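Local coordinates for synaptonemal complex protein 2 (Mus musculus, PDB 5IWZ), which is a major component of the axial and lateral elements of meiotic synaptonemal complexes, required for SYCP3 insertion, chromosome synapsis and fertility, at residues G214-E217 and L218-G221; E261-C264 and R265-L268. One frame throughout, in Å; residues are numbered along the deposited sequence.

Interaction 1: residues G214-E217 and L218-G221; sequences GDYE and LQVG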
ATOM      1  N   GLY A 214      -6.287 -11.209  -7.171  1.00 30.96           N
ATOM      2  CA  GLY A 214      -5.801 -12.276  -6.314  1.00 29.42           C
ATOM      3  C   GLY A 214      -5.229 -11.833  -4.990  1.00 30.58           C
ATOM      4  O   GLY A 214      -4.287 -12.462  -4.485  1.00 30.55           O
ATOM      5  N   ASP A 215      -5.776 -10.764  -4.413  1.00 25.02           N
ATOM      6  CA  ASP A 215      -5.368 -10.260  -3.106  1.00 23.88           C
ATOM      7  C   ASP A 215      -6.571  -9.556  -2.494  1.00 27.55           C
ATOM      8  O   ASP A 215      -7.074  -8.591  -3.075  1.00 28.12           O
ATOM      9  CB  ASP A 215      -4.188  -9.285  -3.212  1.00 26.36           C
ATOM     10  CG  ASP A 215      -3.708  -8.819  -1.843  1.00 43.09           C
ATOM     11  OD1 ASP A 215      -2.942  -9.585  -1.208  1.00 49.51           O
ATOM     12  OD2 ASP A 215      -4.123  -7.721  -1.386  1.00 40.00           O
ATOM     13  N   TYR A 216      -7.037 -10.036  -1.337  1.00 23.86           N
ATOM     14  CA  TYR A 216      -8.259  -9.482  -0.756  1.00 23.80           C
ATOM     15  C   TYR A 216      -8.092  -8.005  -0.392  1.00 27.41           C
ATOM     16  O   TYR A 216      -9.012  -7.199  -0.597  1.00 27.83           O
ATOM     17  CB  TYR A 216      -8.680 -10.300   0.468  1.00 30.26           C
ATOM     18  CG  TYR A 216      -9.995  -9.818   1.002  1.00 24.09           C
ATOM     19  CD1 TYR A 216     -10.051  -8.888   2.017  1.00 28.27           C
ATOM     20  CD2 TYR A 216     -11.186 -10.220   0.415  1.00 22.96           C
ATOM     21  CE1 TYR A 216     -11.257  -8.430   2.476  1.00 28.07           C
ATOM     22  CE2 TYR A 216     -12.378  -9.743   0.846  1.00 23.13           C
ATOM     23  CZ  TYR A 216     -12.404  -8.840   1.872  1.00 23.68           C
ATOM     24  OH  TYR A 216     -13.579  -8.356   2.333  1.00 27.16           O
ATOM     25  N   GLU A 217      -6.932  -7.629   0.153  1.00 24.94           N
ATOM     26  CA  GLU A 217      -6.722  -6.229   0.534  1.00 28.66           C
ATOM     27  C   GLU A 217      -6.803  -5.299  -0.678  1.00 22.78           C
ATOM     28  O   GLU A 217      -7.385  -4.211  -0.606  1.00 23.94           O
ATOM     29  CB  GLU A 217      -5.367  -6.060   1.232  1.00 27.96           C
ATOM     30  CG  GLU A 217      -4.990  -4.576   1.459  1.00 27.65           C
ATOM     31  CD  GLU A 217      -3.708  -4.375   2.287  1.00 36.15           C
ATOM     32  OE1 GLU A 217      -3.304  -5.288   3.036  1.00 38.55           O
ATOM     33  OE2 GLU A 217      -3.111  -3.281   2.208  1.00 35.39           O
ATOM     34  N   LEU A 218      -6.227  -5.710  -1.800  1.00 19.82           N
ATOM     35  CA  LEU A 218      -6.336  -4.902  -3.004  1.00 30.06           C
ATOM     36  C   LEU A 218      -7.769  -4.883  -3.526  1.00 34.95           C
ATOM     37  O   LEU A 218      -8.230  -3.850  -4.023  1.00 28.64           O
ATOM     38  CB  LEU A 218      -5.363  -5.415  -4.063  1.00 26.85           C
ATOM     39  CG  LEU A 218      -3.891  -5.085  -3.824  1.00 25.85           C
ATOM     40  CD1 LEU A 218      -3.066  -5.825  -4.846  1.00 22.43           C
ATOM     41  CD2 LEU A 218      -3.606  -3.541  -3.923  1.00 22.34           C
ATOM     42  N   GLN A 219      -8.498  -6.003  -3.402  1.00 27.44           N
ATOM     43  CA  GLN A 219      -9.898  -6.020  -3.827  1.00 28.46           C
ATOM     44  C   GLN A 219     -10.705  -4.972  -3.072  1.00 28.12           C
ATOM     45  O   GLN A 219     -11.492  -4.225  -3.670  1.00 29.90           O
ATOM     46  CB  GLN A 219     -10.521  -7.407  -3.624  1.00 32.80           C
ATOM     47  CG  GLN A 219     -10.152  -8.470  -4.664  1.00 38.97           C
ATOM     48  CD  GLN A 219     -10.930  -9.786  -4.468  1.00 37.40           C
ATOM     49  OE1 GLN A 219     -11.018 -10.302  -3.361  1.00 31.71           O
ATOM     50  NE2 GLN A 219     -11.510 -10.310  -5.552  1.00 31.59           N
ATOM     51  N   VAL A 220     -10.520  -4.898  -1.753  1.00 23.83           N
ATOM     52  CA  VAL A 220     -11.274  -3.936  -0.952  1.00 33.66           C
ATOM     53  C   VAL A 220     -10.881  -2.514  -1.320  1.00 26.28           C
ATOM     54  O   VAL A 220     -11.740  -1.644  -1.493  1.00 32.18           O
ATOM     55  CB  VAL A 220     -11.068  -4.184   0.555  1.00 41.78           C
ATOM     56  CG1 VAL A 220     -11.881  -3.161   1.371  1.00 38.91           C
ATOM     57  CG2 VAL A 220     -11.425  -5.602   0.932  1.00 46.96           C
ATOM     58  N   GLY A 221      -9.574  -2.247  -1.423  1.00 29.85           N
ATOM     59  CA  GLY A 221      -9.132  -0.893  -1.732  1.00 30.61           C
ATOM     60  C   GLY A 221      -9.635  -0.394  -3.073  1.00 27.91           C
ATOM     61  O   GLY A 221      -9.954   0.790  -3.228  1.00 31.53           O
TER
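Leu-218 is held by Asp-215, the N-cap of helix 216-229: the backbone N of Leu-218 donates to Asp-215 OD2 at 2.9 Å, using the anti lone pair of the carboxylate oxygen. The first torsion of Asp-215, -177°, sets CG beside the carbonyl carbon; the carboxylate reaches over the first turn, and OD2 also comes within 3.6 Å of Leu-218 CG. Beyond this the leucine is covered by Gln-172, Gln-173 and Leu-176 of helix 169-185. Both carboxylate oxygens have further partners, OD1 with Ser-315 and OD2 with Gln-173, so the cap ties the helix start to helix 169-185 and to the loop after strand 308-312. Backbone bonds then take over: Gln-219 N meets Asp-215 O at 3.0 Å, and Gly-221 N meets Glu-217 O at 3.1 Å.

Tyr-216 works on another side of the same turn. Its O accepts from Val-220 N at 3.0 Å, while its ring lies obliquely beside two side chains of the next turn. The amide plane of Gln-219 stands 77° from the ring, with OE1 3.8 Å from Tyr-216 CD2; Gln-219 NE2 is hydrogen-bonded to Asn-272 OD1 and Ile-210 O. Packing is tightest at Val-220, whose CG2 lies 3.2 Å from Tyr-216 CE1 and 3.5 Å from Tyr-216 CZ.

Interaction 2: residues E261-C264 and R265-L268; sequences ETDC and RIFL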
ATOM      1  N   GLU A 261     -17.966  -1.197   4.938  1.00 44.34           N
ATOM      2  CA  GLU A 261     -16.977  -2.204   5.318  1.00 52.33           C
ATOM      3  C   GLU A 261     -17.565  -3.614   5.323  1.00 48.04           C
ATOM      4  O   GLU A 261     -16.924  -4.566   4.849  1.00 40.95           O
ATOM      5  CB  GLU A 261     -16.393  -1.871   6.692  1.00 62.94           C
ATOM      6  CG  GLU A 261     -15.615  -0.567   6.752  1.00 78.98           C
ATOM      7  CD  GLU A 261     -14.310  -0.618   5.965  1.00 94.50           C
ATOM      8  OE1 GLU A 261     -14.238   0.009   4.882  1.00100.76           O
ATOM      9  OE2 GLU A 261     -13.357  -1.285   6.428  1.00 99.19           O
ATOM     10  N   THR A 262     -18.777  -3.776   5.863  1.00 42.12           N
ATOM     11  CA  THR A 262     -19.373  -5.107   5.899  1.00 41.23           C
ATOM     12  C   THR A 262     -20.034  -5.461   4.572  1.00 38.18           C
ATOM     13  O   THR A 262     -19.995  -6.624   4.152  1.00 35.90           O
ATOM     14  CB  THR A 262     -20.378  -5.223   7.049  1.00 47.62           C
ATOM     15  OG1 THR A 262     -21.296  -4.125   7.007  1.00 50.36           O
ATOM     16  CG2 THR A 262     -19.647  -5.240   8.395  1.00 46.41           C
ATOM     17  N   ASP A 263     -20.637  -4.487   3.884  1.00 35.86           N
ATOM     18  CA  ASP A 263     -21.203  -4.801   2.572  1.00 47.49           C
ATOM     19  C   ASP A 263     -20.105  -5.160   1.582  1.00 40.33           C
ATOM     20  O   ASP A 263     -20.308  -5.999   0.696  1.00 39.39           O
ATOM     21  CB  ASP A 263     -22.052  -3.646   2.030  1.00 54.49           C
ATOM     22  CG  ASP A 263     -23.417  -3.514   2.726  1.00 56.90           C
ATOM     23  OD1 ASP A 263     -23.956  -4.517   3.253  1.00 62.72           O
ATOM     24  OD2 ASP A 263     -23.968  -2.394   2.701  1.00 52.98           O
ATOM     25  N   CYS A 264     -18.927  -4.553   1.731  1.00 38.05           N
ATOM     26  CA  CYS A 264     -17.831  -4.867   0.822  1.00 40.67           C
ATOM     27  C   CYS A 264     -17.358  -6.310   1.002  1.00 34.98           C
ATOM     28  O   CYS A 264     -17.095  -7.010   0.017  1.00 29.58           O
ATOM     29  CB  CYS A 264     -16.689  -3.875   1.027  1.00 43.65           C
ATOM     30  SG  CYS A 264     -15.462  -3.984  -0.251  1.00 48.37           S
ATOM     31  N   ARG A 265     -17.265  -6.776   2.253  1.00 33.17           N
ATOM     32  CA  ARG A 265     -17.016  -8.197   2.516  1.00 29.43           C
ATOM     33  C   ARG A 265     -18.078  -9.078   1.852  1.00 30.95           C
ATOM     34  O   ARG A 265     -17.760 -10.086   1.204  1.00 31.54           O
ATOM     35  CB  ARG A 265     -16.965  -8.447   4.034  1.00 29.75           C
ATOM     36  CG  ARG A 265     -17.040  -9.933   4.470  1.00 29.12           C
ATOM     37  CD  ARG A 265     -15.903 -10.802   3.893  1.00 28.00           C
ATOM     38  NE  ARG A 265     -14.605 -10.519   4.511  1.00 24.41           N
ATOM     39  CZ  ARG A 265     -13.465 -11.117   4.193  1.00 25.62           C
ATOM     40  NH1 ARG A 265     -13.420 -12.053   3.249  1.00 28.05           N
ATOM     41  NH2 ARG A 265     -12.353 -10.781   4.829  1.00 26.48           N
ATOM     42  N   ILE A 266     -19.349  -8.713   1.994  1.00 31.94           N
ATOM     43  CA  ILE A 266     -20.408  -9.514   1.384  1.00 37.71           C
ATOM     44  C   ILE A 266     -20.216  -9.576  -0.132  1.00 36.77           C
ATOM     45  O   ILE A 266     -20.183 -10.662  -0.729  1.00 35.00           O
ATOM     46  CB  ILE A 266     -21.793  -8.965   1.782  1.00 42.23           C
ATOM     47  CG1 ILE A 266     -22.056  -9.226   3.269  1.00 45.32           C
ATOM     48  CG2 ILE A 266     -22.923  -9.566   0.913  1.00 40.48           C
ATOM     49  CD1 ILE A 266     -23.203  -8.418   3.841  1.00 41.69           C
ATOM     50  N   PHE A 267     -20.014  -8.416  -0.765  1.00 37.14           N
ATOM     51  CA  PHE A 267     -19.838  -8.377  -2.218  1.00 37.45           C
ATOM     52  C   PHE A 267     -18.647  -9.223  -2.660  1.00 33.63           C
ATOM     53  O   PHE A 267     -18.756 -10.037  -3.591  1.00 36.47           O
ATOM     54  CB  PHE A 267     -19.680  -6.928  -2.686  1.00 37.16           C
ATOM     55  CG  PHE A 267     -19.134  -6.790  -4.094  1.00 40.18           C
ATOM     56  CD1 PHE A 267     -19.945  -7.024  -5.201  1.00 34.53           C
ATOM     57  CD2 PHE A 267     -17.811  -6.398  -4.310  1.00 39.59           C
ATOM     58  CE1 PHE A 267     -19.453  -6.879  -6.507  1.00 36.17           C
ATOM     59  CE2 PHE A 267     -17.299  -6.247  -5.609  1.00 37.73           C
ATOM     60  CZ  PHE A 267     -18.116  -6.479  -6.710  1.00 34.58           C
ATOM     61  N   LEU A 268     -17.501  -9.063  -1.993  1.00 32.75           N
ATOM     62  CA  LEU A 268     -16.304  -9.761  -2.454  1.00 27.48           C
ATOM     63  C   LEU A 268     -16.428 -11.264  -2.246  1.00 31.65           C
ATOM     64  O   LEU A 268     -15.961 -12.049  -3.081  1.00 29.02           O
ATOM     65  CB  LEU A 268     -15.069  -9.210  -1.742  1.00 27.14           C
ATOM     66  CG  LEU A 268     -14.786  -7.773  -2.164  1.00 36.11           C
ATOM     67  CD1 LEU A 268     -13.666  -7.188  -1.327  1.00 28.61           C
ATOM     68  CD2 LEU A 268     -14.454  -7.723  -3.662  1.00 33.56           C
TER
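Cys-264 lays its thiol alongside the isobutyl group of Leu-268 one turn further on, SG resting 3.8 Å from Leu-268 CD1. Sulfur and methyl meet because the ends of the two side chains converge along helix 260-274: SG is anti to the cysteine N (chi1 -169°) and so lies beside the carbonyl carbon, on the side of the following turn, whereas CG of Leu-268 lies beside its own N. The leucine also covers the cysteine carbonyl, with Leu-268 CG 3.3 Å from Cys-264 O. That oxygen accepts from Leu-268 N at 2.9 Å and also sits at the edge of the Phe-267 ring, near its plane. Val-223 of helix 216-229 packs on both Cys-264 and Phe-267, and the Phe-252 ring meets that of Phe-267 edge-to-face.

The backbone follows the ordinary i to i+4 ladder of an alpha helix. Phe-267 N bonds to Asp-263 O at 2.8 Å and Ile-266 N to Thr-262 O at 3.1 Å, but the bond from Arg-265 N to Glu-261 O is weak. On the more open side, Asp-263 and Ile-266 extend in the same direction next to each other; Asp-263 OD1 is 4.0 Å from Ile-266 CD1, and the carboxylate has its salt bridge with Lys-256. Arg-265 bends at chi2 and chi3, carrying its guanidinium away from the preceding turn to Asp-310 of strand 308-312 and to Asn-269.

The chemistry is thus divided round the helix: sulfur, methyl and ring bind it to its helical neighbours by close apolar packing, while the charged ends of Asp-263 and Arg-265 find opposite charges in other parts of the chain.

Interactions 1 and 2 are the opening turn of helix 216-229 and an early part of helix 260-274, two helices packed against each other with contact centres about 12 Å apart. Leu-268 is the shared apolar piece: its CD1 lies 3.6 Å from Val-220 CG2 and also 3.6 Å from Tyr-216 CE2. The Tyr-216 ring additionally makes a cation-pi contact with Arg-265, and its OH is 3.2 Å from Arg-265 NE. Since Asp-310, the salt-bridge partner of Arg-265, also touches Tyr-216, the two helices and strand 308-312 converge here, where the helical region of this N-terminal piece of the protein, probably armadillo-like, meets the beta-rich region that follows.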